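Local coordinates for SusD homolog (Bacteroides thetaiotaomicron VPI-5482, PDB 3IHV), which probably binds glycans at the bacterial outer membrane for import, as many SusD family members do, at residues Y37-S42 against G281-V286; Q79-L84 against G136-M141; A180-Y185 against S233-L238; R427-G432 against S460-F465. All blocks are in the same frame, centred on the assembly; numbering follows the deposited sequence.

Contact 1 (Y37-S42 against G281-V286)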
loop_
_atom_site.group_PDB
_atom_site.type_symbol
_atom_site.label_atom_id
_atom_site.label_comp_id
_atom_site.label_asym_id
_atom_site.label_seq_id
_atom_site.Cartn_x
_atom_site.Cartn_y
_atom_site.Cartn_z
ATOM N N TYR A 37 -2.044 -5.809 -6.518
ATOM C CA TYR A 37 -1.338 -5.923 -5.231
ATOM C C TYR A 37 -0.466 -7.158 -5.074
ATOM O O TYR A 37 0.204 -7.300 -4.055
ATOM C CB TYR A 37 -2.335 -5.706 -4.060
ATOM C CG TYR A 37 -2.995 -4.348 -4.176
ATOM C CD1 TYR A 37 -2.333 -3.225 -3.760
ATOM C CD2 TYR A 37 -4.244 -4.195 -4.786
ATOM C CE1 TYR A 37 -2.885 -1.958 -3.928
ATOM C CE2 TYR A 37 -4.814 -2.930 -4.939
ATOM C CZ TYR A 37 -4.132 -1.833 -4.532
ATOM O OH TYR A 37 -4.692 -0.587 -4.723
ATOM N N GLY A 38 -0.472 -8.069 -6.054
ATOM C CA GLY A 38 0.410 -9.209 -5.966
ATOM C C GLY A 38 1.880 -8.785 -6.052
ATOM O O GLY A 38 2.752 -9.473 -5.497
ATOM N N TYR A 39 2.145 -7.639 -6.702
ATOM C CA TYR A 39 3.523 -7.178 -6.940
ATOM C C TYR A 39 3.673 -5.721 -7.301
ATOM O O TYR A 39 4.372 -4.984 -6.603
ATOM C CB TYR A 39 4.148 -8.092 -8.009
ATOM C CG TYR A 39 5.562 -7.804 -8.444
ATOM C CD1 TYR A 39 6.514 -7.339 -7.559
ATOM C CD2 TYR A 39 5.976 -8.172 -9.705
ATOM C CE1 TYR A 39 7.837 -7.113 -7.974
ATOM C CE2 TYR A 39 7.299 -7.955 -10.126
ATOM C CZ TYR A 39 8.198 -7.396 -9.256
ATOM O OH TYR A 39 9.481 -7.204 -9.677
ATOM N N TYR A 40 3.024 -5.231 -8.359
ATOM C CA TYR A 40 3.351 -3.867 -8.771
ATOM C C TYR A 40 2.875 -2.761 -7.830
ATOM O O TYR A 40 3.647 -1.878 -7.443
ATOM C CB TYR A 40 2.899 -3.553 -10.211
ATOM C CG TYR A 40 3.365 -4.497 -11.314
ATOM C CD1 TYR A 40 4.376 -5.412 -11.138
ATOM C CD2 TYR A 40 2.838 -4.367 -12.586
ATOM C CE1 TYR A 40 4.778 -6.245 -12.194
ATOM C CE2 TYR A 40 3.187 -5.189 -13.600
ATOM C CZ TYR A 40 4.167 -6.131 -13.416
ATOM O OH TYR A 40 4.531 -6.957 -14.441
ATOM N N LEU A 41 1.600 -2.765 -7.487
ATOM C CA LEU A 41 1.059 -1.732 -6.610
ATOM C C LEU A 41 1.420 -1.920 -5.137
ATOM O O LEU A 41 1.257 -0.977 -4.355
ATOM C CB LEU A 41 -0.466 -1.648 -6.723
ATOM C CG LEU A 41 -1.017 -1.112 -8.043
ATOM C CD1 LEU A 41 -2.580 -1.152 -7.986
ATOM C CD2 LEU A 41 -0.522 0.305 -8.395
ATOM N N SER A 42 1.790 -3.150 -4.760
ATOM C CA SER A 42 2.203 -3.419 -3.387
ATOM C C SER A 42 3.678 -3.107 -3.210
ATOM O O SER A 42 4.072 -2.337 -2.296
ATOM C CB SER A 42 1.933 -4.855 -3.030
ATOM O OG SER A 42 2.470 -5.737 -4.031
ATOM N N GLY A 281 6.306 -11.252 1.001
ATOM C CA GLY A 281 7.226 -12.129 1.734
ATOM C C GLY A 281 8.227 -12.852 0.821
ATOM O O GLY A 281 9.092 -13.590 1.294
ATOM N N LYS A 282 8.124 -12.639 -0.496
ATOM C CA LYS A 282 9.029 -13.260 -1.447
ATOM C C LYS A 282 9.942 -12.181 -1.998
ATOM O O LYS A 282 11.088 -12.062 -1.576
ATOM C CB LYS A 282 8.228 -13.982 -2.556
ATOM C CG LYS A 282 7.173 -14.980 -1.998
ATOM C CD LYS A 282 7.761 -16.034 -1.095
ATOM C CE LYS A 282 8.534 -17.087 -1.844
ATOM N NZ LYS A 282 9.031 -18.366 -1.117
ATOM N N TRP A 283 9.413 -11.334 -2.875
ATOM C CA TRP A 283 10.202 -10.281 -3.472
ATOM C C TRP A 283 10.588 -9.217 -2.431
ATOM O O TRP A 283 11.653 -8.591 -2.514
ATOM C CB TRP A 283 9.399 -9.639 -4.606
ATOM C CG TRP A 283 10.220 -9.132 -5.747
ATOM C CD1 TRP A 283 10.532 -9.823 -6.876
ATOM C CD2 TRP A 283 10.785 -7.817 -5.911
ATOM N NE1 TRP A 283 11.259 -9.035 -7.729
ATOM C CE2 TRP A 283 11.417 -7.793 -7.168
ATOM C CE3 TRP A 283 10.815 -6.671 -5.125
ATOM C CZ2 TRP A 283 12.091 -6.668 -7.642
ATOM C CZ3 TRP A 283 11.468 -5.567 -5.603
ATOM C CH2 TRP A 283 12.086 -5.571 -6.860
ATOM N N ASN A 284 9.732 -9.034 -1.431
ATOM C CA ASN A 284 10.018 -8.087 -0.355
ATOM C C ASN A 284 10.182 -8.816 0.974
ATOM O O ASN A 284 9.933 -8.262 2.042
ATOM C CB ASN A 284 8.935 -7.027 -0.261
ATOM C CG ASN A 284 7.611 -7.585 0.219
ATOM O OD1 ASN A 284 7.384 -8.824 0.161
ATOM N ND2 ASN A 284 6.734 -6.713 0.671
ATOM N N GLY A 285 10.587 -10.069 0.906
ATOM C CA GLY A 285 10.769 -10.852 2.105
ATOM C C GLY A 285 12.132 -10.690 2.748
ATOM O O GLY A 285 12.914 -9.794 2.399
ATOM N N VAL A 286 12.422 -11.617 3.658
ATOM C CA VAL A 286 13.736 -11.743 4.253
ATOM C C VAL A 286 14.476 -12.674 3.318
ATOM O O VAL A 286 13.896 -13.666 2.868
ATOM C CB VAL A 286 13.649 -12.332 5.673
ATOM C CG1 VAL A 286 15.044 -12.689 6.181
ATOM C CG2 VAL A 286 12.976 -11.319 6.596
#

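Contact 2 (Q79-L84 against G136-M141). With EDO (1,2-ethanediol), chain I.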
loop_
_atom_site.group_PDB
_atom_site.type_symbol
_atom_site.label_atom_id
_atom_site.label_comp_id
_atom_site.label_asym_id
_atom_site.label_seq_id
_atom_site.Cartn_x
_atom_site.Cartn_y
_atom_site.Cartn_z
ATOM N N GLN A 79 0.665 -2.489 -17.895
ATOM C CA GLN A 79 -0.121 -3.565 -17.302
ATOM C C GLN A 79 -0.974 -3.112 -16.109
ATOM O O GLN A 79 -2.113 -3.555 -15.944
ATOM C CB GLN A 79 0.805 -4.707 -16.882
ATOM C CG GLN A 79 1.404 -5.452 -18.081
ATOM C CD GLN A 79 2.492 -6.446 -17.697
ATOM O OE1 GLN A 79 3.095 -6.355 -16.636
ATOM N NE2 GLN A 79 2.746 -7.408 -18.585
ATOM N N THR A 80 -0.417 -2.223 -15.282
ATOM C CA THR A 80 -1.163 -1.703 -14.140
ATOM C C THR A 80 -2.285 -0.777 -14.611
ATOM O O THR A 80 -3.417 -0.869 -14.115
ATOM C CB THR A 80 -0.257 -1.042 -13.124
ATOM O OG1 THR A 80 0.585 -2.031 -12.533
ATOM C CG2 THR A 80 -1.068 -0.376 -12.037
ATOM N N TRP A 81 -1.983 0.075 -15.594
ATOM C CA TRP A 81 -3.004 0.949 -16.163
ATOM C C TRP A 81 -4.174 0.080 -16.644
ATOM O O TRP A 81 -5.330 0.341 -16.301
ATOM C CB TRP A 81 -2.403 1.789 -17.287
ATOM C CG TRP A 81 -3.318 2.607 -18.125
ATOM C CD1 TRP A 81 -3.981 2.217 -19.256
ATOM C CD2 TRP A 81 -3.558 4.008 -17.977
ATOM N NE1 TRP A 81 -4.653 3.298 -19.803
ATOM C CE2 TRP A 81 -4.400 4.409 -19.037
ATOM C CE3 TRP A 81 -3.143 4.957 -17.052
ATOM C CZ2 TRP A 81 -4.833 5.708 -19.180
ATOM C CZ3 TRP A 81 -3.582 6.273 -17.198
ATOM C CH2 TRP A 81 -4.403 6.626 -18.260
ATOM N N ALA A 82 -3.864 -0.965 -17.414
ATOM C CA ALA A 82 -4.878 -1.879 -17.938
ATOM C C ALA A 82 -5.619 -2.611 -16.823
ATOM O O ALA A 82 -6.825 -2.769 -16.892
ATOM C CB ALA A 82 -4.242 -2.888 -18.938
ATOM N N ALA A 83 -4.919 -3.059 -15.801
ATOM C CA ALA A 83 -5.565 -3.795 -14.716
ATOM C C ALA A 83 -6.533 -2.913 -13.929
ATOM O O ALA A 83 -7.645 -3.340 -13.558
ATOM C CB ALA A 83 -4.507 -4.436 -13.762
ATOM N N LEU A 84 -6.148 -1.665 -13.666
ATOM C CA LEU A 84 -7.043 -0.742 -12.957
ATOM C C LEU A 84 -8.297 -0.543 -13.763
ATOM O O LEU A 84 -9.419 -0.583 -13.227
ATOM C CB LEU A 84 -6.323 0.599 -12.675
ATOM C CG LEU A 84 -5.266 0.489 -11.553
ATOM C CD1 LEU A 84 -4.194 1.662 -11.538
ATOM C CD2 LEU A 84 -5.987 0.377 -10.145
ATOM N N GLY A 136 -2.065 10.789 -12.566
ATOM C CA GLY A 136 -2.403 12.219 -12.632
ATOM C C GLY A 136 -3.535 12.672 -13.519
ATOM O O GLY A 136 -4.414 13.406 -13.080
ATOM N N ASN A 137 -3.487 12.285 -14.789
ATOM C CA ASN A 137 -4.397 12.736 -15.830
ATOM C C ASN A 137 -4.995 11.514 -16.520
ATOM O O ASN A 137 -4.418 10.977 -17.466
ATOM C CB ASN A 137 -3.558 13.566 -16.776
ATOM C CG ASN A 137 -2.993 14.766 -16.079
ATOM O OD1 ASN A 137 -3.747 15.675 -15.762
ATOM N ND2 ASN A 137 -1.690 14.747 -15.741
ATOM N N VAL A 138 -6.178 11.127 -16.045
ATOM C CA VAL A 138 -6.738 9.853 -16.425
ATOM C C VAL A 138 -8.160 10.035 -16.976
ATOM O O VAL A 138 -8.774 11.114 -16.863
ATOM C CB VAL A 138 -6.678 8.868 -15.234
ATOM C CG1 VAL A 138 -5.153 8.682 -14.702
ATOM C CG2 VAL A 138 -7.692 9.235 -14.141
ATOM N N VAL A 139 -8.631 8.979 -17.608
ATOM C CA VAL A 139 -9.973 8.945 -18.180
ATOM C C VAL A 139 -10.986 8.444 -17.154
ATOM O O VAL A 139 -10.780 7.399 -16.491
ATOM C CB VAL A 139 -10.058 7.996 -19.415
ATOM C CG1 VAL A 139 -11.470 8.012 -20.009
ATOM C CG2 VAL A 139 -9.061 8.369 -20.475
ATOM N N LEU A 140 -12.093 9.180 -17.052
ATOM C CA LEU A 140 -13.255 8.711 -16.291
ATOM C C LEU A 140 -14.034 7.802 -17.242
ATOM O O LEU A 140 -14.781 8.286 -18.105
ATOM C CB LEU A 140 -14.144 9.853 -15.817
ATOM C CG LEU A 140 -13.635 10.630 -14.612
ATOM C CD1 LEU A 140 -14.438 11.900 -14.314
ATOM C CD2 LEU A 140 -13.628 9.693 -13.404
HETATM N N MSE A 141 -13.853 6.487 -17.081
HETATM C CA MSE A 141 -14.499 5.457 -17.886
HETATM C C MSE A 141 -15.741 5.033 -17.118
HETATM O O MSE A 141 -15.722 4.056 -16.345
HETATM C CB MSE A 141 -13.532 4.283 -18.099
HETATM C CG MSE A 141 -13.886 3.381 -19.205
HETATM SE SE MSE A 141 -13.639 4.197 -20.971
HETATM C CE MSE A 141 -11.752 4.291 -21.038
HETATM C C1 EDO I . -8.599 3.497 -21.595
HETATM O O1 EDO I . -8.248 2.192 -21.189
HETATM C C2 EDO I . -7.610 4.473 -21.047
HETATM O O2 EDO I . -6.502 4.619 -21.952
#

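Contact 3 (A180-Y185 against S233-L238)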
loop_
_atom_site.group_PDB
_atom_site.type_symbol
_atom_site.label_atom_id
_atom_site.label_comp_id
_atom_site.label_asym_id
_atom_site.label_seq_id
_atom_site.Cartn_x
_atom_site.Cartn_y
_atom_site.Cartn_z
ATOM N N ALA A 180 -17.600 -3.416 10.230
ATOM C CA ALA A 180 -17.285 -4.847 10.154
ATOM C C ALA A 180 -17.832 -5.664 11.330
ATOM O O ALA A 180 -18.379 -6.734 11.110
ATOM C CB ALA A 180 -15.763 -5.073 10.010
ATOM N N THR A 181 -17.698 -5.164 12.548
ATOM C CA THR A 181 -18.143 -5.895 13.741
ATOM C C THR A 181 -19.643 -5.739 14.067
ATOM O O THR A 181 -20.157 -6.402 14.966
ATOM C CB THR A 181 -17.292 -5.436 14.949
ATOM O OG1 THR A 181 -17.408 -4.012 15.089
ATOM C CG2 THR A 181 -15.796 -5.791 14.691
ATOM N N ASP A 182 -20.341 -4.874 13.344
ATOM C CA ASP A 182 -21.762 -4.634 13.556
ATOM C C ASP A 182 -22.623 -5.423 12.560
ATOM O O ASP A 182 -23.835 -5.579 12.750
ATOM C CB ASP A 182 -22.124 -3.176 13.243
ATOM C CG ASP A 182 -21.745 -2.168 14.320
ATOM O OD1 ASP A 182 -21.556 -2.538 15.478
ATOM O OD2 ASP A 182 -21.700 -0.930 13.995
ATOM N N ASP A 183 -21.991 -5.946 11.538
ATOM C CA ASP A 183 -22.644 -6.573 10.401
ATOM C C ASP A 183 -23.344 -7.900 10.676
ATOM O O ASP A 183 -22.695 -8.913 10.884
ATOM C CB ASP A 183 -21.559 -6.742 9.337
ATOM C CG ASP A 183 -22.063 -7.247 8.005
ATOM O OD1 ASP A 183 -23.269 -7.444 7.816
ATOM O OD2 ASP A 183 -21.176 -7.400 7.112
ATOM N N GLN A 184 -24.666 -7.876 10.708
ATOM C CA GLN A 184 -25.415 -9.112 10.819
ATOM C C GLN A 184 -26.186 -9.394 9.521
ATOM O O GLN A 184 -27.140 -10.153 9.535
ATOM C CB GLN A 184 -26.284 -9.137 12.090
ATOM C CG GLN A 184 -25.377 -9.170 13.382
ATOM C CD GLN A 184 -26.140 -9.475 14.677
ATOM O OE1 GLN A 184 -27.254 -9.998 14.657
ATOM N NE2 GLN A 184 -25.519 -9.151 15.814
ATOM N N TYR A 185 -25.752 -8.794 8.401
ATOM C CA TYR A 185 -26.356 -9.054 7.070
ATOM C C TYR A 185 -25.534 -10.050 6.233
ATOM O O TYR A 185 -26.063 -11.029 5.689
ATOM C CB TYR A 185 -26.496 -7.758 6.289
ATOM C CG TYR A 185 -27.288 -6.722 7.037
ATOM C CD1 TYR A 185 -28.645 -6.862 7.220
ATOM C CD2 TYR A 185 -26.666 -5.590 7.545
ATOM C CE1 TYR A 185 -29.377 -5.903 7.925
ATOM C CE2 TYR A 185 -27.379 -4.636 8.241
ATOM C CZ TYR A 185 -28.710 -4.791 8.426
ATOM O OH TYR A 185 -29.385 -3.808 9.116
ATOM N N SER A 233 -16.182 6.445 16.535
ATOM C CA SER A 233 -17.146 5.378 16.488
ATOM C C SER A 233 -16.858 4.321 17.541
ATOM O O SER A 233 -17.743 3.613 17.934
ATOM C CB SER A 233 -17.126 4.677 15.123
ATOM O OG SER A 233 -15.953 3.890 14.934
ATOM N N GLY A 234 -15.600 4.182 17.927
ATOM C CA GLY A 234 -15.215 3.152 18.845
ATOM C C GLY A 234 -15.256 1.764 18.212
ATOM O O GLY A 234 -15.149 0.760 18.929
ATOM N N LYS A 235 -15.419 1.685 16.894
ATOM C CA LYS A 235 -15.557 0.396 16.232
ATOM C C LYS A 235 -14.242 -0.212 15.816
ATOM O O LYS A 235 -14.214 -1.376 15.453
ATOM C CB LYS A 235 -16.488 0.542 15.012
ATOM C CG LYS A 235 -17.912 0.949 15.372
ATOM C CD LYS A 235 -18.771 -0.245 15.779
ATOM C CE LYS A 235 -19.987 0.178 16.628
ATOM N NZ LYS A 235 -20.909 1.140 15.927
ATOM N N HIS A 236 -13.152 0.551 15.814
ATOM C CA HIS A 236 -11.875 0.030 15.376
ATOM C C HIS A 236 -10.784 0.423 16.382
ATOM O O HIS A 236 -11.015 1.249 17.269
ATOM C CB HIS A 236 -11.561 0.473 13.932
ATOM C CG HIS A 236 -12.423 -0.198 12.916
ATOM N ND1 HIS A 236 -12.162 -1.456 12.430
ATOM C CD2 HIS A 236 -13.603 0.184 12.359
ATOM C CE1 HIS A 236 -13.135 -1.818 11.607
ATOM N NE2 HIS A 236 -14.012 -0.836 11.535
ATOM N N GLY A 237 -9.626 -0.206 16.257
ATOM C CA GLY A 237 -8.523 0.087 17.173
ATOM C C GLY A 237 -7.216 -0.462 16.684
ATOM O O GLY A 237 -7.115 -0.973 15.559
ATOM N N LEU A 238 -6.210 -0.352 17.555
ATOM C CA LEU A 238 -4.890 -0.892 17.303
ATOM C C LEU A 238 -4.745 -2.221 18.013
ATOM O O LEU A 238 -5.175 -2.381 19.197
ATOM C CB LEU A 238 -3.802 0.068 17.812
ATOM C CG LEU A 238 -3.812 1.478 17.213
ATOM C CD1 LEU A 238 -2.795 2.432 17.902
ATOM C CD2 LEU A 238 -3.574 1.365 15.691
HETATM O O HOH W 1 -15.635 -1.464 9.527
HETATM O O HOH W 2 -16.002 -2.830 13.007
#

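Contact 4 (R427-G432 against S460-F465)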
loop_
_atom_site.group_PDB
_atom_site.type_symbol
_atom_site.label_atom_id
_atom_site.label_comp_id
_atom_site.label_asym_id
_atom_site.label_seq_id
_atom_site.Cartn_x
_atom_site.Cartn_y
_atom_site.Cartn_z
ATOM N N ARG A 427 2.140 5.864 18.858
ATOM C CA ARG A 427 3.454 5.797 19.518
ATOM C C ARG A 427 3.430 4.824 20.717
ATOM O O ARG A 427 4.359 4.036 20.920
ATOM C CB ARG A 427 3.838 7.169 20.073
ATOM C CG ARG A 427 3.879 8.352 19.117
ATOM C CD ARG A 427 5.136 8.577 18.488
ATOM N NE ARG A 427 6.254 8.696 19.445
ATOM C CZ ARG A 427 7.504 8.395 19.105
ATOM N NH1 ARG A 427 7.782 8.032 17.850
ATOM N NH2 ARG A 427 8.474 8.433 20.008
ATOM N N ARG A 428 2.374 4.876 21.516
ATOM C CA ARG A 428 2.294 3.999 22.677
ATOM C C ARG A 428 2.290 2.530 22.265
ATOM O O ARG A 428 2.975 1.693 22.833
ATOM C CB ARG A 428 1.046 4.358 23.495
ATOM C CG ARG A 428 1.218 5.721 24.174
ATOM C CD ARG A 428 -0.063 6.229 24.771
ATOM N NE ARG A 428 0.116 7.510 25.413
ATOM C CZ ARG A 428 -0.815 8.131 26.140
ATOM N NH1 ARG A 428 -2.020 7.589 26.320
ATOM N NH2 ARG A 428 -0.544 9.311 26.698
ATOM N N ARG A 429 1.474 2.200 21.271
ATOM C CA ARG A 429 1.441 0.820 20.823
ATOM C C ARG A 429 2.844 0.446 20.288
ATOM O O ARG A 429 3.327 -0.677 20.534
ATOM C CB ARG A 429 0.338 0.642 19.765
ATOM C CG ARG A 429 -0.018 -0.780 19.434
ATOM C CD ARG A 429 0.857 -1.379 18.354
ATOM N NE ARG A 429 0.642 -0.762 17.074
ATOM C CZ ARG A 429 -0.280 -1.117 16.184
ATOM N NH1 ARG A 429 -1.141 -2.111 16.431
ATOM N NH2 ARG A 429 -0.332 -0.485 15.025
ATOM N N GLY A 430 3.455 1.372 19.549
ATOM C CA GLY A 430 4.779 1.160 18.943
ATOM C C GLY A 430 5.902 0.983 19.945
ATOM O O GLY A 430 6.949 0.407 19.614
ATOM N N TYR A 431 5.687 1.447 21.181
ATOM C CA TYR A 431 6.632 1.250 22.280
ATOM C C TYR A 431 6.226 0.115 23.221
ATOM O O TYR A 431 6.783 -0.033 24.324
ATOM C CB TYR A 431 6.834 2.561 23.030
ATOM C CG TYR A 431 7.814 3.498 22.328
ATOM C CD1 TYR A 431 7.527 4.062 21.095
ATOM C CD2 TYR A 431 9.035 3.830 22.926
ATOM C CE1 TYR A 431 8.436 4.909 20.452
ATOM C CE2 TYR A 431 9.933 4.665 22.298
ATOM C CZ TYR A 431 9.634 5.205 21.071
ATOM O OH TYR A 431 10.520 6.050 20.448
ATOM N N GLY A 432 5.246 -0.682 22.800
ATOM C CA GLY A 432 4.798 -1.830 23.596
ATOM C C GLY A 432 3.902 -1.471 24.771
ATOM O O GLY A 432 3.856 -2.192 25.770
ATOM N N SER A 460 6.822 6.867 8.643
ATOM C CA SER A 460 7.894 5.938 8.306
ATOM C C SER A 460 8.036 4.873 9.375
ATOM O O SER A 460 8.141 3.690 9.048
ATOM C CB SER A 460 9.214 6.670 8.038
ATOM O OG SER A 460 9.834 7.142 9.211
ATOM N N TYR A 461 8.009 5.252 10.658
ATOM C CA TYR A 461 8.146 4.278 11.760
ATOM C C TYR A 461 6.962 3.329 11.886
ATOM O O TYR A 461 7.141 2.150 12.245
ATOM C CB TYR A 461 8.421 4.982 13.097
ATOM C CG TYR A 461 9.730 5.776 13.152
ATOM C CD1 TYR A 461 10.805 5.490 12.308
ATOM C CD2 TYR A 461 9.936 6.710 14.146
ATOM C CE1 TYR A 461 12.004 6.169 12.410
ATOM C CE2 TYR A 461 11.148 7.375 14.277
ATOM C CZ TYR A 461 12.173 7.102 13.406
ATOM O OH TYR A 461 13.366 7.774 13.539
ATOM N N GLU A 462 5.768 3.812 11.531
ATOM C CA GLU A 462 4.596 2.970 11.664
ATOM C C GLU A 462 4.345 2.067 10.465
ATOM O O GLU A 462 3.974 0.884 10.621
ATOM C CB GLU A 462 3.350 3.838 11.901
ATOM C CG GLU A 462 2.065 3.020 12.071
ATOM C CD GLU A 462 2.091 2.027 13.235
ATOM O OE1 GLU A 462 2.901 2.195 14.212
ATOM O OE2 GLU A 462 1.326 1.027 13.153
ATOM N N LEU A 463 4.546 2.622 9.276
ATOM C CA LEU A 463 4.105 1.998 8.031
ATOM C C LEU A 463 5.214 1.589 7.051
ATOM O O LEU A 463 4.928 1.288 5.898
ATOM C CB LEU A 463 3.178 3.004 7.324
ATOM C CG LEU A 463 1.986 3.506 8.126
ATOM C CD1 LEU A 463 1.380 4.751 7.430
ATOM C CD2 LEU A 463 0.959 2.435 8.264
ATOM N N SER A 464 6.468 1.574 7.503
ATOM C CA SER A 464 7.590 1.300 6.630
ATOM C C SER A 464 7.353 0.088 5.767
ATOM O O SER A 464 6.837 -0.895 6.255
ATOM C CB SER A 464 8.890 1.100 7.438
ATOM O OG SER A 464 8.825 0.009 8.343
ATOM N N PHE A 465 7.679 0.215 4.457
ATOM C CA PHE A 465 7.650 -0.895 3.501
ATOM C C PHE A 465 6.233 -1.341 3.083
ATOM O O PHE A 465 6.106 -2.201 2.211
ATOM C CB PHE A 465 8.493 -2.081 3.985
ATOM C CG PHE A 465 9.764 -1.655 4.637
ATOM C CD1 PHE A 465 10.664 -0.830 3.956
ATOM C CD2 PHE A 465 10.056 -2.029 5.950
ATOM C CE1 PHE A 465 11.820 -0.393 4.586
ATOM C CE2 PHE A 465 11.209 -1.576 6.566
ATOM C CZ PHE A 465 12.081 -0.744 5.889
HETATM O O HOH W 3 2.234 1.411 16.628
#

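Contact 1 (Y37-S42 against G281-V286)
The phenol of Tyr39 overlaps one face of the Trp283 indole, and this aromatic pair carries the contact between 37-42 and 281-286. The edge of the tyrosine ring is turned toward the five-membered ring of the tryptophan, with centroids 4.6 Å apart and planes inclined at 52°, a tilted edge-to-face arrangement. Within it, Tyr39 CE1 sits over the five-membered ring, 3.7 Å from Trp283 CD2. The hydroxyl lies above the same face but toward its rim: Tyr39 OH is 3.2 Å from Trp283 NE1, yet the angle is too poor for a hydrogen bond. Tyr39 stands at the N-cap of helix 40-44, and its CG anti to the backbone N (chi1 179°) carries the ring out to the indole. Trp283 rides on a type I turn from Lys282 to Gly285, within which the Asn284 side chain folds back, Gly281 N donating to Asn284 OD1 at 2.8 Å. Ile43 and Leu44 of helix 40-44 also touch the indole, which thus packs a loop of the SusD family region onto a short N-terminal helix. A leucine in place of Trp283 would probably leave the edge of Tyr39 without an aromatic face and its ring less firmly fixed. Since ring against ring makes up this buried meeting, shape, and probably the electrostatics of an edge meeting a ring face, rather than a direct polar bond, join the two segments.

Contact 2 (Q79-L84 against G136-M141)
Apolar contact between Trp81 and Val138 joins helix 75-101 to the loop that follows helix 107-135. The six-membered end of the indole does the touching: Trp81 CZ3 lies 3.8 Å from Val138 CG1, the methyl coming in obliquely, and the two side chains run past each other in opposite directions. A chi1 of 172° swings the indole away from its own backbone N, so that it extends from the helix to the loop. There Trp81 CH2 comes to 4.4 Å from Asn137 O, a backbone oxygen near the ring plane. Two aromatic neighbours adjoin the contact: Phe135 meets Trp81 edge-to-face, and the Tyr85 ring also packs against it. Helices 75-101 and 107-135 belong to the helical N-terminal part of the protein, assigned to the TPR clan; Gly136, at positive phi, marks the exit from the second helix, so the tryptophan packs where that helix gives way to loop. A valine here would probably open a gap beside Val138 CG1 and deprive Phe135 of this edge-to-face partner. The polar side of the ring is taken up by a bound 1,2-ethanediol, probably from the crystallisation liquor. Trp81 NE1 donates a weak hydrogen bond to its O2 atom (3.1 Å, N-H...O angle 141°), which lies in the indole plane at the edge. The other end of the diol lies beside selenomethionine Met141, whose chain is bent at chi2 and chi3.

Contact 3 (A180-Y185 against S233-L238)
Asp182 and Lys235 cross at about a right angle, and the salt bridge between them is the direct polar link from 180-185 to 233-238. Lys235 NZ lies 2.9 Å from Asp182 OD2 and is received on the syn lone pair, the side facing the other carboxylate oxygen. A bend at chi2 turns the lysine chain so that CD and CE run along the carboxylate, Lys235 CE 3.3 Å from Asp182 OD1, and a second bend at chi4 (59°) directs NZ to OD2. Thr181 crosses the same chain obliquely, its OG1 4.1 Å from Lys235 CD. Beside the lysine, the His236 ring is turned so that Ala180 CB comes obliquely to its CE1, while water 1 lies in the ring plane at the edge. That water accepts from Ala180 N and is 2.7 Å from His236 NE2, so it bridges backbone and imidazole; the second ring nitrogen, ND1, is hydrogen-bonded to Thr257 O. Water 2 accepts from Thr181 N at 2.9 Å and donates weakly to Lys235 O. Both waters serve the backbone and the imidazole, not the ion pair, which lies at the surface. Ser233 OG closes an ST turn by accepting from Lys235 N, just where helix 219-232 ends. The contact thereby ties the loop between helices 159-176 and 195-210 to the one leading toward helix 242-250, with His236 resting on Tyr397 of helix 397-412.

Contact 4 (R427-G432 against S460-F465)
Two helices of the SusD family region, 417-430 and 448-463, are joined near their C-terminal ends by a buried salt bridge between Arg429 and Glu462. Arg429 NH2 donates to Glu462 OE2 at 2.9 Å, with an N-H...O angle of 138°. The oxygen is approached on its syn side, somewhat out of the carboxylate plane, although the guanidinium and carboxylate planes lie only 10° apart. A second link runs through water 3, which accepts from Arg429 NE at 2.7 Å and donates to Glu462 OE1 at 2.6 Å. Direct bond and water together engage both carboxylate oxygens and two guanidinium nitrogens, which should restrain both flat groups from turning. Both side chains start out extended, CG opposite the backbone N, and the arginine then bends at chi2 and chi3 (-68°), bringing its guanidinium edge round to the glutamate. Helix 417-430 closes here in a Schellman motif, with Gly432 at positive phi as the C-prime residue and Gly432 N bonded to Arg429 O. The ion pair belongs to a wider charge network: Glu462 also meets Arg320 and Arg396, and Arg429 NH1 meets Glu258. With three arginines around it, Glu462 is likely to stay ionised despite its burial. Two residues before Arg429, Arg427 comes edge-on to the edge of the Tyr461 ring, its NH1 4.5 Å from Tyr461 CD2. Tyr431 CE1 lies over one face of the Arg427 guanidinium, toward the rim, while Arg427 NH1 forms a salt bridge with Glu458 of the facing helix.

In the fold
From the N terminus, the chain enters contact 1 at 37-42, and that contact closes 239 residues later at 281-286, bringing the SusD family region back onto the N-terminal helices. Inside this long loop, contacts 2 and 3 follow in series: 79-84 with 136-141 closes over the helical pair 75-101 and 107-135, and 180-185 with 233-238 joins two interhelical loops at the surface. Contact 4 comes after contact 1 has closed and bridges helices 417-430 and 448-463. Contacts 1 and 2 touch through Tyr40 and Gln79, contacts 3 and 4 through Leu238 and Arg429. Contacts 2 and 4 lie on opposite sides of the chain's centre.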